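Local atomic coordinates of exoribonuclease II, mitochondrial (Candida glabrata, PDB entry 6F3H), a protein that degrades RNA from its 3' end as the exoribonuclease of mtEXO, the mitochondrial RNA degradosome, in which nuclease and helicase are tightly coupled. Residues T32-G37 / Y64-K69; G37-L42 / S131-T136; V168-L173 / T213-T218; E224-Q227 / S233-T236. The protein carries 1 engineered substitution. One frame throughout, in Å; residues are numbered along the deposited sequence.

Contact 1 (T32-G37 / Y64-K69); sequences TSLNVG and YTFAKK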
loop_
_atom_site.group_PDB
_atom_site.type_symbol
_atom_site.label_atom_id
_atom_site.label_comp_id
_atom_site.label_asym_id
_atom_site.label_seq_id
_atom_site.Cartn_x
_atom_site.Cartn_y
_atom_site.Cartn_z
ATOM N N THR A 32 -6.218 -11.724 14.523
ATOM C CA THR A 32 -7.072 -12.736 13.948
ATOM C C THR A 32 -7.149 -12.538 12.444
ATOM O O THR A 32 -6.939 -11.442 11.923
ATOM C CB THR A 32 -8.471 -12.681 14.561
ATOM N N SER A 33 -7.414 -13.628 11.759
ATOM C CA SER A 33 -7.739 -13.625 10.350
ATOM C C SER A 33 -9.234 -13.858 10.164
ATOM O O SER A 33 -9.984 -14.083 11.121
ATOM C CB SER A 33 -6.939 -14.701 9.625
ATOM O OG SER A 33 -7.530 -14.963 8.364
ATOM N N LEU A 34 -9.675 -13.747 8.918
ATOM C CA LEU A 34 -11.076 -13.986 8.631
ATOM C C LEU A 34 -11.424 -15.410 8.997
ATOM O O LEU A 34 -10.732 -16.349 8.596
ATOM C CB LEU A 34 -11.399 -13.732 7.160
ATOM C CG LEU A 34 -12.861 -13.957 6.749
ATOM C CD1 LEU A 34 -13.720 -12.829 7.234
ATOM C CD2 LEU A 34 -13.004 -14.082 5.249
ATOM N N ASN A 35 -12.543 -15.559 9.704
ATOM C CA ASN A 35 -12.901 -16.813 10.343
ATOM C C ASN A 35 -14.409 -16.856 10.537
ATOM O O ASN A 35 -15.075 -15.818 10.579
ATOM C CB ASN A 35 -12.170 -16.929 11.675
ATOM C CG ASN A 35 -11.964 -18.334 12.079
ATOM O OD1 ASN A 35 -12.419 -19.248 11.393
ATOM N ND2 ASN A 35 -11.190 -18.538 13.141
ATOM N N VAL A 36 -14.940 -18.070 10.699
ATOM C CA VAL A 36 -16.383 -18.217 10.884
ATOM C C VAL A 36 -16.793 -17.565 12.199
ATOM O O VAL A 36 -16.052 -17.588 13.188
ATOM C CB VAL A 36 -16.815 -19.694 10.811
ATOM C CG1 VAL A 36 -16.180 -20.392 9.618
ATOM C CG2 VAL A 36 -16.442 -20.410 12.069
ATOM N N GLY A 37 -17.947 -16.917 12.198
ATOM C CA GLY A 37 -18.382 -16.123 13.317
ATOM C C GLY A 37 -18.115 -14.652 13.132
ATOM O O GLY A 37 -18.705 -13.821 13.837
ATOM N N TYR A 64 -15.278 -17.906 0.566
ATOM C CA TYR A 64 -15.891 -18.061 1.852
ATOM C C TYR A 64 -17.387 -18.104 1.696
ATOM O O TYR A 64 -17.959 -17.528 0.773
ATOM C CB TYR A 64 -15.516 -16.899 2.740
ATOM C CG TYR A 64 -14.091 -16.943 3.180
ATOM C CD1 TYR A 64 -13.061 -16.590 2.319
ATOM C CD2 TYR A 64 -13.770 -17.342 4.462
ATOM C CE1 TYR A 64 -11.741 -16.634 2.736
ATOM C CE2 TYR A 64 -12.475 -17.384 4.885
ATOM C CZ TYR A 64 -11.455 -17.031 4.031
ATOM O OH TYR A 64 -10.157 -17.088 4.509
ATOM N N THR A 65 -18.027 -18.736 2.658
ATOM C CA THR A 65 -19.468 -18.790 2.684
ATOM C C THR A 65 -19.934 -17.851 3.766
ATOM O O THR A 65 -19.470 -17.925 4.904
ATOM C CB THR A 65 -19.966 -20.185 2.975
ATOM O OG1 THR A 65 -19.206 -21.121 2.198
ATOM C CG2 THR A 65 -21.421 -20.270 2.644
ATOM N N PHE A 66 -20.805 -16.948 3.396
ATOM C CA PHE A 66 -21.388 -16.027 4.339
ATOM C C PHE A 66 -22.882 -16.254 4.361
ATOM O O PHE A 66 -23.468 -16.654 3.359
ATOM C CB PHE A 66 -21.097 -14.617 3.954
ATOM C CG PHE A 66 -19.677 -14.347 3.791
ATOM C CD1 PHE A 66 -19.014 -14.720 2.641
ATOM C CD2 PHE A 66 -18.987 -13.708 4.790
ATOM C CE1 PHE A 66 -17.679 -14.444 2.493
ATOM C CE2 PHE A 66 -17.664 -13.431 4.660
ATOM C CZ PHE A 66 -17.002 -13.799 3.506
ATOM N N ALA A 67 -23.499 -15.980 5.499
ATOM C CA ALA A 67 -24.929 -16.144 5.648
ATOM C C ALA A 67 -25.567 -14.784 5.899
ATOM O O ALA A 67 -25.063 -13.997 6.706
ATOM C CB ALA A 67 -25.224 -17.106 6.789
ATOM N N LYS A 68 -26.660 -14.501 5.191
ATOM C CA LYS A 68 -27.434 -13.297 5.453
ATOM C C LYS A 68 -28.445 -13.486 6.582
ATOM O O LYS A 68 -28.685 -14.585 7.096
ATOM C CB LYS A 68 -28.195 -12.776 4.230
ATOM C CG LYS A 68 -27.426 -12.368 2.990
ATOM C CD LYS A 68 -28.277 -11.322 2.258
ATOM C CE LYS A 68 -28.148 -11.369 0.743
ATOM N NZ LYS A 68 -28.295 -9.984 0.188
ATOM N N LYS A 69 -29.055 -12.358 6.940
ATOM C CA LYS A 69 -30.104 -12.334 7.946
ATOM C C LYS A 69 -31.204 -13.339 7.621
ATOM O O LYS A 69 -31.732 -14.006 8.516
ATOM C CB LYS A 69 -30.673 -10.920 7.975
ATOM C CG LYS A 69 -31.219 -10.434 9.258
ATOM C CD LYS A 69 -31.222 -8.886 9.252
ATOM C CE LYS A 69 -31.905 -8.282 8.007
ATOM N NZ LYS A 69 -32.115 -6.787 8.039
#

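Contact 2 (G37-L42 / S131-T136); sequences GDIVLL and SFTLAT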
loop_
_atom_site.group_PDB
_atom_site.type_symbol
_atom_site.label_atom_id
_atom_site.label_comp_id
_atom_site.label_asym_id
_atom_site.label_seq_id
_atom_site.Cartn_x
_atom_site.Cartn_y
_atom_site.Cartn_z
ATOM N N GLY A 37 -17.947 -16.917 12.198
ATOM C CA GLY A 37 -18.382 -16.123 13.317
ATOM C C GLY A 37 -18.115 -14.652 13.132
ATOM O O GLY A 37 -18.705 -13.821 13.837
ATOM N N ASP A 38 -17.216 -14.322 12.218
ATOM C CA ASP A 38 -16.947 -12.934 11.917
ATOM C C ASP A 38 -18.192 -12.321 11.304
ATOM O O ASP A 38 -18.947 -12.993 10.602
ATOM C CB ASP A 38 -15.761 -12.826 10.966
ATOM C CG ASP A 38 -14.421 -12.994 11.675
ATOM O OD1 ASP A 38 -14.382 -12.911 12.920
ATOM O OD2 ASP A 38 -13.400 -13.159 10.982
ATOM N N ILE A 39 -18.471 -11.080 11.644
ATOM C CA ILE A 39 -19.594 -10.374 11.045
ATOM C C ILE A 39 -19.056 -9.366 10.040
ATOM O O ILE A 39 -18.167 -8.571 10.360
ATOM C CB ILE A 39 -20.492 -9.718 12.099
ATOM C CG1 ILE A 39 -21.277 -10.809 12.831
ATOM C CG2 ILE A 39 -21.422 -8.743 11.458
ATOM C CD1 ILE A 39 -22.220 -10.281 13.907
ATOM N N VAL A 40 -19.546 -9.437 8.802
ATOM C CA VAL A 40 -18.915 -8.726 7.706
ATOM C C VAL A 40 -19.918 -7.869 6.965
ATOM O O VAL A 40 -21.121 -8.125 6.956
ATOM C CB VAL A 40 -18.257 -9.684 6.710
ATOM C CG1 VAL A 40 -17.149 -10.366 7.393
ATOM C CG2 VAL A 40 -19.288 -10.664 6.260
ATOM N N LEU A 41 -19.379 -6.859 6.309
ATOM C CA LEU A 41 -20.040 -6.160 5.229
ATOM C C LEU A 41 -19.357 -6.556 3.932
ATOM O O LEU A 41 -18.129 -6.548 3.844
ATOM C CB LEU A 41 -19.957 -4.655 5.415
ATOM C CG LEU A 41 -21.159 -4.039 6.086
ATOM C CD1 LEU A 41 -21.162 -2.594 5.688
ATOM C CD2 LEU A 41 -22.460 -4.744 5.694
ATOM N N LEU A 42 -20.147 -6.932 2.947
ATOM C CA LEU A 42 -19.621 -7.307 1.650
ATOM C C LEU A 42 -19.821 -6.195 0.627
ATOM O O LEU A 42 -20.659 -5.308 0.786
ATOM C CB LEU A 42 -20.267 -8.596 1.170
ATOM C CG LEU A 42 -19.544 -9.841 1.657
ATOM C CD1 LEU A 42 -19.044 -9.694 3.048
ATOM C CD2 LEU A 42 -20.446 -11.033 1.549
ATOM N N SER A 131 -29.195 -15.747 12.368
ATOM C CA SER A 131 -30.074 -14.739 11.790
ATOM C C SER A 131 -30.422 -13.674 12.816
ATOM O O SER A 131 -30.384 -12.475 12.523
ATOM C CB SER A 131 -31.335 -15.393 11.242
ATOM O OG SER A 131 -31.003 -16.553 10.502
ATOM N N PHE A 132 -30.796 -14.105 14.020
ATOM C CA PHE A 132 -31.215 -13.159 15.043
ATOM C C PHE A 132 -30.075 -12.224 15.421
ATOM O O PHE A 132 -30.283 -11.027 15.655
ATOM C CB PHE A 132 -31.756 -13.892 16.265
ATOM C CG PHE A 132 -32.389 -12.970 17.246
ATOM C CD1 PHE A 132 -33.489 -12.209 16.867
ATOM C CD2 PHE A 132 -31.863 -12.801 18.506
ATOM C CE1 PHE A 132 -34.057 -11.311 17.731
ATOM C CE2 PHE A 132 -32.441 -11.906 19.392
ATOM C CZ PHE A 132 -33.537 -11.166 18.999
ATOM N N THR A 133 -28.865 -12.759 15.505
ATOM C CA THR A 133 -27.688 -11.927 15.716
ATOM C C THR A 133 -27.583 -10.823 14.679
ATOM O O THR A 133 -27.504 -9.636 15.023
ATOM C CB THR A 133 -26.463 -12.791 15.652
ATOM O OG1 THR A 133 -26.717 -13.969 16.417
ATOM C CG2 THR A 133 -25.346 -12.034 16.217
ATOM N N LEU A 134 -27.540 -11.208 13.397
ATOM C CA LEU A 134 -27.385 -10.218 12.340
ATOM C C LEU A 134 -28.502 -9.209 12.408
ATOM O O LEU A 134 -28.272 -8.007 12.254
ATOM C CB LEU A 134 -27.321 -10.892 10.971
ATOM C CG LEU A 134 -26.192 -11.928 10.929
ATOM C CD1 LEU A 134 -26.264 -12.907 9.770
ATOM C CD2 LEU A 134 -24.939 -11.122 10.813
ATOM N N ALA A 135 -29.710 -9.673 12.702
ATOM C CA ALA A 135 -30.827 -8.749 12.799
ATOM C C ALA A 135 -30.618 -7.745 13.927
ATOM O O ALA A 135 -30.818 -6.536 13.734
ATOM C CB ALA A 135 -32.122 -9.528 13.002
ATOM N N THR A 136 -30.168 -8.216 15.096
ATOM C CA THR A 136 -30.027 -7.328 16.245
ATOM C C THR A 136 -29.021 -6.238 15.940
ATOM O O THR A 136 -29.297 -5.045 16.116
ATOM C CB THR A 136 -29.616 -8.130 17.479
ATOM O OG1 THR A 136 -30.340 -9.363 17.501
ATOM C CG2 THR A 136 -29.910 -7.365 18.738
#

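Contact 3 (V168-L173 / T213-T218); sequences VNFMSL and TTLLAT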
loop_
_atom_site.group_PDB
_atom_site.type_symbol
_atom_site.label_atom_id
_atom_site.label_comp_id
_atom_site.label_asym_id
_atom_site.label_seq_id
_atom_site.Cartn_x
_atom_site.Cartn_y
_atom_site.Cartn_z
ATOM N N VAL A 168 -8.389 10.917 7.531
ATOM C CA VAL A 168 -8.449 10.648 8.959
ATOM C C VAL A 168 -8.577 9.151 9.172
ATOM O O VAL A 168 -9.243 8.443 8.406
ATOM C CB VAL A 168 -9.599 11.375 9.684
ATOM C CG1 VAL A 168 -9.606 12.828 9.351
ATOM C CG2 VAL A 168 -10.913 10.761 9.319
ATOM N N ASN A 169 -7.916 8.678 10.230
ATOM C CA ASN A 169 -8.083 7.306 10.660
ATOM C C ASN A 169 -9.564 7.041 10.805
ATOM O O ASN A 169 -10.308 7.867 11.335
ATOM C CB ASN A 169 -7.362 7.059 11.985
ATOM C CG ASN A 169 -7.608 5.663 12.533
ATOM O OD1 ASN A 169 -7.927 4.730 11.782
ATOM N ND2 ASN A 169 -7.488 5.517 13.857
ATOM N N PHE A 170 -10.013 5.938 10.244
ATOM C CA PHE A 170 -11.432 5.674 10.326
ATOM C C PHE A 170 -11.864 5.359 11.753
ATOM O O PHE A 170 -13.004 5.642 12.130
ATOM C CB PHE A 170 -11.769 4.545 9.381
ATOM C CG PHE A 170 -13.205 4.395 9.156
ATOM C CD1 PHE A 170 -13.842 5.166 8.206
ATOM C CD2 PHE A 170 -13.939 3.494 9.894
ATOM C CE1 PHE A 170 -15.198 5.039 7.991
ATOM C CE2 PHE A 170 -15.298 3.357 9.682
ATOM C CZ PHE A 170 -15.929 4.136 8.725
HETATM N N MSE A 171 -10.979 4.790 12.559
HETATM C CA MSE A 171 -11.312 4.385 13.922
HETATM C C MSE A 171 -11.475 5.559 14.823
HETATM O O MSE A 171 -12.423 5.651 15.592
HETATM C CB MSE A 171 -10.228 3.485 14.485
HETATM C CG MSE A 171 -10.210 2.158 13.808
HETATM SE SE MSE A 171 -12.051 1.783 13.336
HETATM C CE MSE A 171 -11.875 -0.039 12.685
ATOM N N SER A 172 -10.482 6.439 14.745
ATOM C CA SER A 172 -10.566 7.707 15.442
ATOM C C SER A 172 -11.895 8.357 15.146
ATOM O O SER A 172 -12.505 8.987 16.011
ATOM C CB SER A 172 -9.403 8.614 15.021
ATOM O OG SER A 172 -8.158 8.128 15.507
ATOM N N LEU A 173 -12.370 8.185 13.924
ATOM C CA LEU A 173 -13.623 8.797 13.519
ATOM C C LEU A 173 -14.811 8.146 14.204
ATOM O O LEU A 173 -15.660 8.829 14.789
ATOM C CB LEU A 173 -13.752 8.686 12.016
ATOM C CG LEU A 173 -15.075 9.211 11.533
ATOM C CD1 LEU A 173 -15.140 10.686 11.857
ATOM C CD2 LEU A 173 -15.171 8.958 10.049
ATOM N N THR A 213 -21.840 -1.379 16.441
ATOM C CA THR A 213 -22.998 -0.780 15.781
ATOM C C THR A 213 -22.680 0.636 15.327
ATOM O O THR A 213 -22.958 0.998 14.179
ATOM C CB THR A 213 -24.247 -0.814 16.672
ATOM O OG1 THR A 213 -24.012 -0.104 17.888
ATOM C CG2 THR A 213 -24.675 -2.253 16.962
ATOM N N THR A 214 -22.103 1.457 16.210
ATOM C CA THR A 214 -21.615 2.767 15.782
ATOM C C THR A 214 -20.666 2.644 14.597
ATOM O O THR A 214 -20.715 3.449 13.661
ATOM C CB THR A 214 -20.954 3.498 16.946
ATOM O OG1 THR A 214 -21.859 3.520 18.051
ATOM C CG2 THR A 214 -20.622 4.920 16.576
ATOM N N LEU A 215 -19.802 1.634 14.609
ATOM C CA LEU A 215 -18.904 1.440 13.484
ATOM C C LEU A 215 -19.695 1.292 12.204
ATOM O O LEU A 215 -19.488 2.024 11.226
ATOM C CB LEU A 215 -18.047 0.201 13.712
ATOM C CG LEU A 215 -17.458 -0.340 12.420
ATOM C CD1 LEU A 215 -16.353 0.563 11.939
ATOM C CD2 LEU A 215 -16.966 -1.727 12.634
ATOM N N LEU A 216 -20.622 0.348 12.207
ATOM C CA LEU A 216 -21.422 0.076 11.027
ATOM C C LEU A 216 -22.173 1.317 10.582
ATOM O O LEU A 216 -22.102 1.715 9.417
ATOM C CB LEU A 216 -22.361 -1.069 11.344
ATOM C CG LEU A 216 -23.030 -1.704 10.162
ATOM C CD1 LEU A 216 -22.070 -1.719 9.006
ATOM C CD2 LEU A 216 -23.338 -3.104 10.586
ATOM N N ALA A 217 -22.865 1.969 11.511
ATOM C CA ALA A 217 -23.623 3.171 11.164
ATOM C C ALA A 217 -22.724 4.259 10.590
ATOM O O ALA A 217 -23.116 4.957 9.654
ATOM C CB ALA A 217 -24.368 3.697 12.393
ATOM N N THR A 218 -21.517 4.421 11.133
ATOM C CA THR A 218 -20.645 5.464 10.622
ATOM C C THR A 218 -20.245 5.173 9.194
ATOM O O THR A 218 -20.248 6.071 8.345
ATOM C CB THR A 218 -19.390 5.577 11.488
ATOM O OG1 THR A 218 -19.733 5.527 12.868
ATOM C CG2 THR A 218 -18.700 6.861 11.234
#

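Contact 4 (E224-Q227 / S233-T236); sequences EQQQ and SVYT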
loop_
_atom_site.group_PDB
_atom_site.type_symbol
_atom_site.label_atom_id
_atom_site.label_comp_id
_atom_site.label_asym_id
_atom_site.label_seq_id
_atom_site.Cartn_x
_atom_site.Cartn_y
_atom_site.Cartn_z
ATOM N N GLU A 224 -23.207 7.457 2.535
ATOM C CA GLU A 224 -24.264 8.387 2.182
ATOM C C GLU A 224 -23.699 9.779 1.944
ATOM O O GLU A 224 -23.837 10.333 0.849
ATOM C CB GLU A 224 -25.352 8.383 3.265
ATOM C CG GLU A 224 -26.511 7.429 2.911
ATOM C CD GLU A 224 -27.643 7.358 3.939
ATOM O OE1 GLU A 224 -28.197 6.247 4.150
ATOM O OE2 GLU A 224 -28.003 8.409 4.512
ATOM N N GLN A 225 -22.977 10.329 2.909
ATOM C CA GLN A 225 -22.461 11.665 2.641
ATOM C C GLN A 225 -21.351 11.671 1.590
ATOM O O GLN A 225 -20.972 12.747 1.124
ATOM C CB GLN A 225 -22.009 12.298 3.941
ATOM C CG GLN A 225 -23.061 12.211 5.005
ATOM C CD GLN A 225 -22.865 13.262 6.057
ATOM O OE1 GLN A 225 -21.750 13.737 6.278
ATOM N NE2 GLN A 225 -23.948 13.662 6.696
ATOM N N GLN A 226 -20.828 10.500 1.205
ATOM C CA GLN A 226 -19.938 10.441 0.056
ATOM C C GLN A 226 -20.614 10.971 -1.178
ATOM O O GLN A 226 -19.966 11.550 -2.058
ATOM C CB GLN A 226 -19.494 9.026 -0.231
ATOM C CG GLN A 226 -18.271 8.587 0.473
ATOM C CD GLN A 226 -17.942 7.180 0.122
ATOM O OE1 GLN A 226 -18.659 6.551 -0.649
ATOM N NE2 GLN A 226 -16.850 6.673 0.663
ATOM N N GLN A 227 -21.903 10.743 -1.279
ATOM C CA GLN A 227 -22.630 11.194 -2.446
ATOM C C GLN A 227 -22.721 12.710 -2.532
ATOM O O GLN A 227 -23.043 13.231 -3.601
ATOM C CB GLN A 227 -24.008 10.560 -2.435
ATOM C CG GLN A 227 -23.891 9.064 -2.556
ATOM C CD GLN A 227 -23.124 8.658 -3.795
ATOM O OE1 GLN A 227 -23.236 9.286 -4.858
ATOM N NE2 GLN A 227 -22.261 7.655 -3.637
ATOM N N SER A 233 -13.175 8.073 -0.664
ATOM C CA SER A 233 -13.366 6.646 -0.512
ATOM C C SER A 233 -12.853 6.183 0.835
ATOM O O SER A 233 -11.862 6.698 1.383
ATOM C CB SER A 233 -12.652 5.866 -1.610
ATOM O OG SER A 233 -13.055 6.298 -2.889
ATOM N N VAL A 234 -13.519 5.154 1.321
ATOM C CA VAL A 234 -13.115 4.419 2.502
ATOM C C VAL A 234 -12.198 3.291 2.049
ATOM O O VAL A 234 -12.596 2.427 1.267
ATOM C CB VAL A 234 -14.348 3.868 3.225
ATOM C CG1 VAL A 234 -13.944 2.882 4.282
ATOM C CG2 VAL A 234 -15.160 5.001 3.787
ATOM N N TYR A 235 -10.992 3.258 2.575
ATOM C CA TYR A 235 -10.037 2.239 2.196
ATOM C C TYR A 235 -10.071 1.119 3.216
ATOM O O TYR A 235 -10.113 1.377 4.419
ATOM C CB TYR A 235 -8.655 2.847 2.104
ATOM C CG TYR A 235 -8.505 3.715 0.907
ATOM C CD1 TYR A 235 -8.930 5.032 0.910
ATOM C CD2 TYR A 235 -7.931 3.208 -0.246
ATOM C CE1 TYR A 235 -8.772 5.818 -0.212
ATOM C CE2 TYR A 235 -7.770 3.976 -1.363
ATOM C CZ TYR A 235 -8.183 5.275 -1.353
ATOM O OH TYR A 235 -7.991 6.006 -2.503
ATOM N N THR A 236 -10.084 -0.113 2.730
ATOM C CA THR A 236 -10.163 -1.299 3.567
ATOM C C THR A 236 -8.840 -2.042 3.431
ATOM O O THR A 236 -8.457 -2.414 2.317
ATOM C CB THR A 236 -11.307 -2.207 3.114
ATOM O OG1 THR A 236 -12.577 -1.594 3.388
ATOM C CG2 THR A 236 -11.243 -3.547 3.840
#

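Contact 1 (T32-G37 / Y64-K69)
Leu34 meets Tyr64 where the loop leading from helix 27-31 to strand 39-42 lies over one side of a five-stranded antiparallel sheet, whose strand order is consistent with a small SH3-like barrel. Strand 64-68 sits inside that sheet, bonded through its backbone to Ala76 and Val74 on one flank and to Val53 and Asn54 on the other. The two side chains approach from opposite directions. Methyl CD2 of Leu34 comes down onto the middle of the phenol ring in a CH-pi contact, 3.4 Å from the ring centroid and only 11° off the normal, so the ring acts as a flat floor for one branch of the leucine. Leu34 CG lies opposite the backbone N across the CA-CB bond (chi1 180°), which carries the isobutyl end across to the strand. For its part, Tyr64 swings CG to the side away from its carbonyl carbon (chi1 -72°), presenting a face to the loop. All the residues that touch are buried, and the link is wholly apolar. Phe66, two residues further along the strand, adds a lighter touch: the same methyl, Leu34 CD2, lies 4.4 Å from Phe66 CZ.

Contact 2 (G37-L42 / S131-T136)
Ile39 and Leu134 are the closest pair along the two backbones, their CA atoms 7.9 Å apart, where an extended strand passes the flank of a long helix. Strand 39-42 belongs to the five-stranded antiparallel sheet of what looks like a small SH3-like barrel, pairing with strands 50-54 and 81-85; the helical segment 131-136 is one stretch of helix 123-159, which starts before it and runs on after it. The contact is therefore a helix packed against an inner strand of the sheet, right at the start of that strand. Ile39 is the strand residue that does the touching, since its CB faces the helix while that of the next residue, Val40, points away; the side chain of Val40 touches Phe66 of the same sheet.

From the helix come two neighbours in sequence, Thr133 and Leu134. The side chains of Ile39 and Leu134 lie alongside each other, running opposite ways, and CG1 of Ile39 is 4.2 Å from CD2 of Leu134. Leu49, in the loop before strand 50-54, touches both residues and completes this apolar cluster. Just before the strand, Asp38 turns elsewhere, forming a salt bridge from OD2 to Arg84 NE and taking a hydrogen bond from Asn35 N at the same oxygen. The ethyl arm of Ile39 is fully stretched, with CD1 anti to CA (chi2 -180°). It reaches the threonine as well, where Ile39 CD1 stands 4.3 Å from Thr133 CG2.

Contact 3 (V168-L173 / T213-T218)
Phe170 and Leu215 lie roughly perpendicular to each other, the leucine coming to the rim of the ring instead of lying over it. CE2 of Phe170 is 3.7 Å from CD1 of Leu215, and that methyl sits in the plane of the ring. Phe170 is the first residue of helix 170-178, directly after strand 166-169. With its CG anti to the backbone N (chi1 -167°), the end of the ring is carried toward helix 212-226, and chi2 of 84° sets the ring nearly perpendicular to the plane through CA, CB and CG. Leu215 has a similar first torsion (160°), and this brings its CD1 branch to the phenyl edge although its CB does not point straight at the other helix.

A second meeting point lies one helical turn along. There Leu173 extends its CD2 to within 4.3 Å of CG2 of Thr218, whose CB points across the gap; their CA atoms, 8.3 Å apart, are the nearest pair of the two backbones. The threonine thus offers its methyl to the interface. Around this pairing Leu215 also touches Val174, Thr218 touches Ile177, and Phe170 lies on Pro243 and Val246 of strand 242-248. Such a strand, helices and hairpin succession is consistent with a winged-helix domain.

All four touching residues are buried, and what joins them is mostly methyl and ring carbon. The two helices are therefore held together here by hydrophobic burial and the fit of shapes, not by directional polar bonds.

Contact 4 (E224-Q227 / S233-T236)
Gln226 reaches from helix 212-226 to Ser233 and Val234 at the beginning of strand 231-237, and its amide nitrogen does nearly all the touching. The tight part is small. NE2 of Gln226 lies 3.7 Å from Ser233 CA, the same 3.7 Å from the backbone N of Val234, and 3.9 Å from Val234 CG2, so the amide end nestles against main chain and one valine methyl together. The reach is supplied by an extended chain: beyond CG, the glutamine runs straight out, with CD anti to CA (chi2 179°).

These are van der Waals contacts, and Gln226 NE2 and Val234 N are both N-H donors with nothing to exchange. The polar ends of the amide find partners next door. OE1 accepts a hydrogen bond from Arg223 NH1, one turn back on the same helix, and NE2 makes a weak one to Gly232 O, the residue before Ser233. With a bond at OE1 and a weak one at NE2, the buried amide is probably restrained in its rotation.

Ser233 forms the loose side. Its CB points away from the helix and the residue is exposed, so only its backbone edge is used, whereas the side chain of Val234 touches Pro243 and Val246.

In the fold, the contact closes the short turn from helix to hairpin, which Gln225 OE1 also spans by a hydrogen bond to Trp231 NE1. Helix 123-159 lies behind Gln225, strand 242-248 pairs beside Tyr235, and helix 725-761 packs on the Tyr235 ring.

Overall arrangement
Contacts 1 and 2 interlock along the chain, share Gly37 and use the same five-stranded antiparallel sheet, with centres 9 Å apart. Contacts 3 and 4 follow in series; their centres are 11 Å apart, and they share helix 212-226 and the three-stranded sheet of the probable winged-helix unit. Helix 123-159 ties the two units together: it packs on the first sheet in contact 2 and leads on to strand 166-169 of contact 3. Leu41 and Leu216 also touch, although the centres of contacts 2 and 3 are 17 Å apart. All four contacts lie in the N-terminal part of the chain, away from the magnesium site of the RNB domain.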